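Local atomic coordinates of endoglucanase (Bacillus akibai, PDB entry 1UWW), a protein that hydrolyses internal beta-1,4-glucosidic linkages in cellulose and related glucans, represented here by its family 28 carbohydrate-binding module, which is specific for non-crystalline cellulose. Residues A[118-123]-A[152-157]; A[107-112]-A[166-171]. All blocks are in the same frame, centred on the assembly; numbering follows the deposited sequence. Where two conformers were deposited one is given.

How the contacts relate
Both contacts belong to the beta-sandwich of the carbohydrate-binding module, their centres about 11 Å apart. Contact 2 pairs strands 104-111 and 165-173 inside the five-stranded antiparallel sheet, whereas contact 1 brings the loop 152-157 against strand 120-129, which is at one edge of that sheet within the chain. Along the chain, contact 1 is nested within the excursion closed by contact 2. Strands 104-111 and 120-129 join the two directly: Val120 N probably donates to Phe111 O at 2.9 Å, and just beyond, Gln112 NE2 reaches Tyr118 O, also at 2.9 Å. Neither contact includes a calcium ligand; the side chain of Ile107 in contact 2 is about 13 Å from a bound calcium ion.

Contact 1: A[118-123]-A[152-157]; sequences YWVQAP and RDITNI
Val120 and Ile157 meet through methyl groups, CG2 against CG2 at 3.8 Å, while the CB of Val120 faces Ile154 CG2 at 4.1 Å. Ile154 carries most of the loop's side of the contact. Its CG1 stands anti to the carbonyl carbon (chi1 -60°), and the chain then runs on extended, which brings Ile154 CD1 to the backbone of the neighbouring segment, 3.9 Å from Ala122 CA. Along the same branch, Ile154 CG1 packs 4.0 Å from Pro123 CD. At the far end the Pro123 ring crosses Asp153 at about a right angle, its CG 4.0 Å from Asp153 CB. Packing alone joins the two segments, aliphatic groups meeting one another and the backbone of 118-123.

Polar bonds to third parties position the loop: Asp153 OD2 forms a salt bridge with Lys124, and Ile154 O accepts from Arg83 NH1. Asn156 ND2 reaches the second subunit, where it bonds Asn116 O. The loop, which leads from strand 142-150 of the six-stranded sheet towards strand 165-173 of the other, thus packs over the face of strand 120-129 that carries Val120, and this strand is hydrogen-bonded at its edge to strand 104-111, among others through Ala122 and Leu109.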
ATOM      1  N   TYR A 118      -0.746  -4.177  18.943  1.00 23.43           N
ATOM      2  CA  TYR A 118       0.634  -3.921  18.529  1.00 22.90           C
ATOM      3  C   TYR A 118       0.779  -3.783  17.000  1.00 21.42           C
ATOM      4  O   TYR A 118       1.826  -4.079  16.438  1.00 21.25           O
ATOM      5  CB  TYR A 118       1.601  -5.020  19.054  1.00 23.19           C
ATOM      6  CG  TYR A 118       1.593  -5.180  20.554  1.00 25.55           C
ATOM      7  CD1 TYR A 118       0.674  -6.023  21.177  1.00 27.97           C
ATOM      8  CD2 TYR A 118       2.488  -4.485  21.346  1.00 26.99           C
ATOM      9  CE1 TYR A 118       0.653  -6.162  22.553  1.00 30.94           C
ATOM     10  CE2 TYR A 118       2.479  -4.630  22.732  1.00 30.67           C
ATOM     11  CZ  TYR A 118       1.547  -5.457  23.320  1.00 30.61           C
ATOM     12  OH  TYR A 118       1.534  -5.599  24.689  1.00 34.97           O
ATOM     13  N   TRP A 119      -0.253  -3.315  16.317  1.00 21.00           N
ATOM     14  CA  TRP A 119      -0.169  -3.150  14.863  1.00 20.41           C
ATOM     15  C   TRP A 119      -1.294  -2.279  14.382  1.00 20.45           C
ATOM     16  O   TRP A 119      -2.466  -2.676  14.416  1.00 20.97           O
ATOM     17  CB  TRP A 119      -0.240  -4.501  14.114  1.00 20.05           C
ATOM     18  CG  TRP A 119       0.109  -4.367  12.675  1.00 20.79           C
ATOM     19  CD1 TRP A 119      -0.717  -3.994  11.645  1.00 22.37           C
ATOM     20  CD2 TRP A 119       1.382  -4.591  12.104  1.00 22.21           C
ATOM     21  NE1 TRP A 119       0.000  -3.944  10.477  1.00 22.88           N
ATOM     22  CE2 TRP A 119       1.291  -4.321  10.719  1.00 23.78           C
ATOM     23  CE3 TRP A 119       2.614  -4.983  12.621  1.00 23.17           C
ATOM     24  CZ2 TRP A 119       2.378  -4.467   9.846  1.00 23.82           C
ATOM     25  CZ3 TRP A 119       3.683  -5.122  11.760  1.00 25.37           C
ATOM     26  CH2 TRP A 119       3.563  -4.860  10.389  1.00 26.46           C
ATOM     27  N   VAL A 120      -0.951  -1.073  13.943  1.00 19.15           N
ATOM     28  CA  VAL A 120      -1.823  -0.247  13.126  1.00 19.62           C
ATOM     29  C   VAL A 120      -0.984   0.250  11.960  1.00 18.92           C
ATOM     30  O   VAL A 120       0.212   0.451  12.075  1.00 20.20           O
ATOM     31  CB  VAL A 120      -2.460   0.930  13.896  1.00 20.10           C
ATOM     32  CG1 VAL A 120      -3.307   0.445  15.058  1.00 22.00           C
ATOM     33  CG2 VAL A 120      -1.433   1.935  14.354  1.00 21.29           C
ATOM     34  N   GLN A 121      -1.608   0.501  10.847  1.00 20.27           N
ATOM     35  CA  GLN A 121      -0.899   0.850   9.641  1.00 20.02           C
ATOM     36  C   GLN A 121      -1.560   2.035   8.969  1.00 20.06           C
ATOM     37  O   GLN A 121      -2.790   2.101   8.880  1.00 20.02           O
ATOM     38  CB  GLN A 121      -0.920  -0.362   8.715  1.00 21.62           C
ATOM     39  CG  GLN A 121      -0.069  -0.255   7.487  1.00 23.04           C
ATOM     40  CD  GLN A 121       0.089  -1.582   6.767  1.00 23.53           C
ATOM     41  OE1 GLN A 121      -0.072  -2.647   7.373  1.00 27.51           O
ATOM     42  NE2 GLN A 121       0.446  -1.515   5.490  1.00 25.08           N
ATOM     43  N   ALA A 122      -0.788   2.991   8.468  1.00 19.03           N
ATOM     44  CA  ALA A 122      -1.377   4.066   7.702  1.00 19.31           C
ATOM     45  C   ALA A 122      -2.001   3.434   6.459  1.00 19.58           C
ATOM     46  O   ALA A 122      -1.362   2.595   5.787  1.00 18.90           O
ATOM     47  CB  ALA A 122      -0.354   5.086   7.315  1.00 19.84           C
ATOM     48  N   PRO A 123      -3.262   3.742   6.164  1.00 19.39           N
ATOM     49  CA  PRO A 123      -3.930   3.045   5.080  1.00 20.31           C
ATOM     50  C   PRO A 123      -3.360   3.233   3.697  1.00 20.52           C
ATOM     51  O   PRO A 123      -3.414   2.308   2.898  1.00 22.03           O
ATOM     52  CB  PRO A 123      -5.378   3.540   5.181  1.00 20.31           C
ATOM     53  CG  PRO A 123      -5.372   4.712   5.951  1.00 23.74           C
ATOM     54  CD  PRO A 123      -4.195   4.627   6.894  1.00 19.53           C
ATOM     55  N   ARG A 152      -3.910  10.836  10.054  1.00 19.20           N
ATOM     56  CA  ARG A 152      -5.248  11.264  10.465  1.00 19.81           C
ATOM     57  C   ARG A 152      -6.265  10.183  10.118  1.00 21.15           C
ATOM     58  O   ARG A 152      -7.221   9.955  10.872  1.00 22.00           O
ATOM     59  CB  ARG A 152      -5.575  12.594   9.796  1.00 20.18           C
ATOM     60  CG  ARG A 152      -6.933  13.190  10.170  1.00 20.63           C
ATOM     61  CD  ARG A 152      -7.194  13.267  11.643  1.00 21.64           C
ATOM     62  NE  ARG A 152      -6.082  13.822  12.403  1.00 20.18           N
ATOM     63  CZ  ARG A 152      -5.974  13.725  13.722  1.00 21.53           C
ATOM     64  NH1 ARG A 152      -6.929  13.121  14.419  1.00 21.33           N
ATOM     65  NH2 ARG A 152      -4.929  14.196  14.382  1.00 19.62           N
ATOM     66  N   ASP A 153      -6.012   9.464   9.034  1.00 21.92           N
ATOM     67  CA  ASP A 153      -6.914   8.425   8.538  1.00 23.44           C
ATOM     68  C   ASP A 153      -6.808   7.091   9.260  1.00 23.73           C
ATOM     69  O   ASP A 153      -7.552   6.153   8.924  1.00 26.40           O
ATOM     70  CB  ASP A 153      -6.740   8.278   7.024  1.00 25.33           C
ATOM     71  CG  ASP A 153      -7.308   9.484   6.260  1.00 28.38           C
ATOM     72  OD1 ASP A 153      -8.044  10.289   6.887  1.00 36.86           O
ATOM     73  OD2 ASP A 153      -7.065   9.735   5.067  1.00 33.21           O
ATOM     74  N   ILE A 154      -5.961   6.976  10.279  1.00 22.01           N
ATOM     75  CA  ILE A 154      -5.930   5.772  11.113  1.00 21.18           C
ATOM     76  C   ILE A 154      -7.023   5.898  12.154  1.00 22.46           C
ATOM     77  O   ILE A 154      -6.891   6.641  13.112  1.00 22.36           O
ATOM     78  CB  ILE A 154      -4.529   5.579  11.775  1.00 20.84           C
ATOM     79  CG1 ILE A 154      -3.432   5.446  10.710  1.00 21.18           C
ATOM     80  CG2 ILE A 154      -4.489   4.326  12.658  1.00 21.10           C
ATOM     81  CD1 ILE A 154      -2.019   5.486  11.244  1.00 21.57           C
ATOM     82  N   THR A 155      -8.092   5.127  11.988  1.00 23.35           N
ATOM     83  CA  THR A 155      -9.221   5.207  12.912  1.00 24.31           C
ATOM     84  C   THR A 155      -9.040   4.407  14.171  1.00 24.07           C
ATOM     85  O   THR A 155      -9.743   4.682  15.142  1.00 25.11           O
ATOM     86  CB  THR A 155     -10.526   4.767  12.261  1.00 24.46           C
ATOM     87  OG1 THR A 155     -10.427   3.396  11.845  1.00 26.56           O
ATOM     88  CG2 THR A 155     -10.811   5.590  11.007  1.00 25.20           C
ATOM     89  N   ASN A 156      -8.113   3.453  14.196  1.00 24.19           N
ATOM     90  CA  ASN A 156      -7.915   2.624  15.390  1.00 25.65           C
ATOM     91  C   ASN A 156      -6.871   3.171  16.342  1.00 24.93           C
ATOM     92  O   ASN A 156      -6.352   2.453  17.201  1.00 26.87           O
ATOM     93  CB  ASN A 156      -7.560   1.195  15.006  1.00 26.25           C
ATOM     94  CG  ASN A 156      -8.773   0.306  14.922  1.00 29.78           C
ATOM     95  OD1 ASN A 156      -9.690   0.385  15.757  1.00 34.78           O
ATOM     96  ND2 ASN A 156      -8.779  -0.557  13.935  1.00 29.49           N
ATOM     97  N   ILE A 157      -6.541   4.447  16.181  1.00 22.62           N
ATOM     98  CA  ILE A 157      -5.835   5.169  17.228  1.00 22.17           C
ATOM     99  C   ILE A 157      -6.601   6.443  17.505  1.00 21.54           C
ATOM    100  O   ILE A 157      -7.444   6.858  16.734  1.00 22.38           O
ATOM    101  CB  ILE A 157      -4.347   5.496  16.876  1.00 21.23           C
ATOM    102  CG1 ILE A 157      -4.261   6.488  15.715  1.00 21.42           C
ATOM    103  CG2 ILE A 157      -3.528   4.209  16.614  1.00 22.51           C
ATOM    104  CD1 ILE A 157      -2.862   6.844  15.298  1.00 22.51           C
TER

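Contact 2: A[107-112]-A[166-171]; sequences INLVFQ and MMIIFA
Met166, a selenomethionine here, lies beside Phe111 and crosses Leu109. Met166 CB lies 3.7 Å from Phe111 CE1; from there the chain leaves anti to the backbone N (chi1 168°), and Met166 CG comes up against Leu109 CD1 at 3.6 Å. The selenium remains beside that same methyl and approaches the Phe111 ring obliquely, 5.2 Å from Met166 SE to the ring centroid, a Met-aromatic contact. Further along this face, Ile107 CG2 touches Ile168 CG2 at 3.8 Å, the two side chains lying side by side, and Ile107 CG1 packs against the Phe170 ring.

The backbones form a regular antiparallel ladder within the five-stranded sheet of the beta-sandwich, the N-to-C directions of strands 107-111 and 166-171 making an angle of 158°. Asn108 with Ile169 and Val110 with Met167 are the hydrogen-bonded pairs; Ile169 N to Asn108 O, at 2.9 Å, is nearly straight (171°). The alternating non-hydrogen-bonded pairs send Ile107, Leu109, Phe111, Met166, Ile168 and Phe170 to the face turned toward the six-stranded sheet, where Phe91 packs on Ile107 and Ile168, Phe93 meets Phe170, and Val89 lies against Leu109. On the other face, the side chains of Val110 and Ile169 cross at a slant, with Val110 CG2 4.1 Å from Ile169 CD1. Asn108 points to that face as well, its ND2 bonded to Thr125 OG1, and Trp68 covers part of it by packing on Ile169.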
ATOM      1  N   ILE A 107       6.408   2.357   0.125  1.00 17.22           N
ATOM      2  CA  ILE A 107       6.762   2.757   1.482  1.00 17.08           C
ATOM      3  C   ILE A 107       5.508   2.694   2.364  1.00 16.36           C
ATOM      4  O   ILE A 107       4.483   3.329   2.041  1.00 16.94           O
ATOM      5  CB  ILE A 107       7.372   4.179   1.487  1.00 17.57           C
ATOM      6  CG1 ILE A 107       8.626   4.188   0.603  1.00 18.89           C
ATOM      7  CG2 ILE A 107       7.689   4.592   2.904  1.00 18.67           C
ATOM      8  CD1 ILE A 107       9.268   5.530   0.502  1.00 19.70           C
ATOM      9  N   ASN A 108       5.563   1.926   3.452  1.00 16.40           N
ATOM     10  CA  ASN A 108       4.477   1.821   4.409  1.00 17.19           C
ATOM     11  C   ASN A 108       4.913   2.216   5.789  1.00 17.71           C
ATOM     12  O   ASN A 108       6.076   2.155   6.151  1.00 16.89           O
ATOM     13  CB  ASN A 108       3.926   0.390   4.436  1.00 18.57           C
ATOM     14  CG  ASN A 108       3.073   0.057   3.204  1.00 21.55           C
ATOM     15  OD1 ASN A 108       3.518  -0.677   2.348  1.00 26.01           O
ATOM     16  ND2 ASN A 108       1.886   0.700   3.085  1.00 22.42           N
ATOM     17  N   LEU A 109       3.952   2.692   6.561  1.00 17.85           N
ATOM     18  CA  LEU A 109       4.188   3.207   7.899  1.00 18.08           C
ATOM     19  C   LEU A 109       3.311   2.439   8.876  1.00 18.07           C
ATOM     20  O   LEU A 109       2.094   2.353   8.697  1.00 17.63           O
ATOM     21  CB  LEU A 109       3.826   4.682   7.915  1.00 19.04           C
ATOM     22  CG  LEU A 109       3.893   5.429   9.237  1.00 21.16           C
ATOM     23  CD1 LEU A 109       5.300   5.531   9.750  1.00 22.39           C
ATOM     24  CD2 LEU A 109       3.304   6.858   9.089  1.00 22.67           C
ATOM     25  N   VAL A 110       3.928   1.915   9.922  1.00 17.75           N
ATOM     26  CA  VAL A 110       3.291   1.068  10.920  1.00 17.93           C
ATOM     27  C   VAL A 110       3.642   1.592  12.298  1.00 17.49           C
ATOM     28  O   VAL A 110       4.753   2.076  12.534  1.00 18.54           O
ATOM     29  CB  VAL A 110       3.751  -0.404  10.790  1.00 19.69           C
ATOM     30  CG1 VAL A 110       3.185  -1.291  11.908  1.00 22.11           C
ATOM     31  CG2 VAL A 110       3.376  -0.935   9.427  1.00 21.60           C
ATOM     32  N   PHE A 111       2.674   1.579  13.208  1.00 16.82           N
ATOM     33  CA  PHE A 111       2.913   1.765  14.625  1.00 17.88           C
ATOM     34  C   PHE A 111       2.491   0.523  15.376  1.00 17.53           C
ATOM     35  O   PHE A 111       1.715  -0.293  14.872  1.00 18.06           O
ATOM     36  CB  PHE A 111       2.120   2.965  15.173  1.00 17.80           C
ATOM     37  CG  PHE A 111       2.410   4.255  14.478  1.00 19.34           C
ATOM     38  CD1 PHE A 111       3.576   4.962  14.731  1.00 18.33           C
ATOM     39  CD2 PHE A 111       1.524   4.776  13.561  1.00 21.88           C
ATOM     40  CE1 PHE A 111       3.821   6.162  14.074  1.00 19.34           C
ATOM     41  CE2 PHE A 111       1.783   5.972  12.925  1.00 22.12           C
ATOM     42  CZ  PHE A 111       2.927   6.639  13.184  1.00 19.93           C
ATOM     43  N   GLN A 112       2.977   0.375  16.587  1.00 17.62           N
ATOM     44  CA  GLN A 112       2.626  -0.794  17.391  1.00 17.82           C
ATOM     45  C   GLN A 112       2.070  -0.430  18.786  1.00 18.53           C
ATOM     46  O   GLN A 112       2.658  -0.801  19.813  1.00 19.69           O
ATOM     47  CB  GLN A 112       3.853  -1.701  17.497  1.00 19.34           C
ATOM     48  CG  GLN A 112       4.444  -2.119  16.166  1.00 19.72           C
ATOM     49  CD  GLN A 112       5.314  -3.337  16.307  1.00 22.62           C
ATOM     50  OE1 GLN A 112       6.529  -3.231  16.370  1.00 23.00           O
ATOM     51  NE2 GLN A 112       4.688  -4.499  16.397  1.00 24.09           N
HETATM   52  N   MSE A 166       7.561   3.277  15.788  1.00 18.58           N
HETATM   53  CA  MSE A 166       7.204   3.556  14.426  1.00 19.85           C
HETATM   54  C   MSE A 166       8.149   2.792  13.535  1.00 20.68           C
HETATM   55  O   MSE A 166       9.375   2.854  13.680  1.00 21.35           O
HETATM   56  CB  MSE A 166       7.359   5.046  14.180  1.00 19.91           C
HETATM   57  CG  MSE A 166       7.306   5.492  12.730  1.00 20.12           C
HETATM   58 SE   MSE A 166       7.251   7.379  12.449  1.00 26.76          SE
HETATM   59  CE  MSE A 166       8.395   7.960  13.820  1.00 22.38           C
HETATM   60  N   MSE A 167       7.630   1.927  12.677  0.50 23.53           N
HETATM   61  CA  MSE A 167       8.495   1.421  11.541  0.50 23.93           C
HETATM   62  C   MSE A 167       8.062   1.916  10.179  0.50 23.48           C
HETATM   63  O   MSE A 167       6.867   2.226   9.916  0.50 25.23           O
HETATM   64  CB  MSE A 167       8.558  -0.149  11.452  0.50 24.93           C
HETATM   65  CG  MSE A 167       8.855  -0.833  12.907  0.50 24.71           C
HETATM   66 SE   MSE A 167       8.289  -2.667  13.161  0.50 30.07          SE
HETATM   67  CE  MSE A 167       8.458  -3.137  11.315  0.50 19.68           C
ATOM     68  N   ILE A 168       9.061   1.950   9.327  1.00 18.34           N
ATOM     69  CA  ILE A 168       8.925   2.398   7.948  1.00 17.73           C
ATOM     70  C   ILE A 168       9.463   1.262   7.114  1.00 16.90           C
ATOM     71  O   ILE A 168      10.642   0.881   7.268  1.00 16.93           O
ATOM     72  CB  ILE A 168       9.675   3.724   7.659  1.00 17.51           C
ATOM     73  CG1 ILE A 168       9.219   4.807   8.644  1.00 19.28           C
ATOM     74  CG2 ILE A 168       9.403   4.156   6.256  1.00 18.64           C
ATOM     75  CD1 ILE A 168       9.963   6.087   8.513  1.00 21.02           C
ATOM     76  N   ILE A 169       8.626   0.726   6.243  1.00 17.05           N
ATOM     77  CA  ILE A 169       8.936  -0.440   5.423  1.00 17.21           C
ATOM     78  C   ILE A 169       9.111   0.008   4.002  1.00 16.79           C
ATOM     79  O   ILE A 169       8.248   0.699   3.458  1.00 17.75           O
ATOM     80  CB  ILE A 169       7.795  -1.468   5.536  1.00 18.15           C
ATOM     81  CG1 ILE A 169       7.631  -1.923   6.993  1.00 20.55           C
ATOM     82  CG2 ILE A 169       8.120  -2.684   4.648  1.00 19.86           C
ATOM     83  CD1 ILE A 169       6.407  -2.733   7.279  1.00 27.09           C
ATOM     84  N   PHE A 170      10.213  -0.385   3.368  1.00 16.69           N
ATOM     85  CA  PHE A 170      10.572   0.023   2.006  1.00 17.00           C
ATOM     86  C   PHE A 170      10.514  -1.211   1.119  1.00 16.77           C
ATOM     87  O   PHE A 170      11.521  -1.931   0.965  1.00 17.88           O
ATOM     88  CB  PHE A 170      11.960   0.650   1.975  1.00 17.20           C
ATOM     89  CG  PHE A 170      12.081   1.902   2.790  1.00 17.23           C
ATOM     90  CD1 PHE A 170      12.340   1.842   4.135  1.00 17.20           C
ATOM     91  CD2 PHE A 170      11.942   3.158   2.208  1.00 17.96           C
ATOM     92  CE1 PHE A 170      12.503   2.983   4.902  1.00 17.93           C
ATOM     93  CE2 PHE A 170      12.085   4.311   2.971  1.00 18.00           C
ATOM     94  CZ  PHE A 170      12.363   4.217   4.313  1.00 17.57           C
ATOM     95  N   ALA A 171       9.362  -1.509   0.544  1.00 16.56           N
ATOM     96  CA  ALA A 171       9.138  -2.797  -0.128  1.00 17.34           C
ATOM     97  C   ALA A 171       9.344  -2.736  -1.636  1.00 17.96           C
ATOM     98  O   ALA A 171       8.975  -1.784  -2.303  1.00 18.21           O
ATOM     99  CB  ALA A 171       7.742  -3.281   0.168  1.00 18.06           C
TER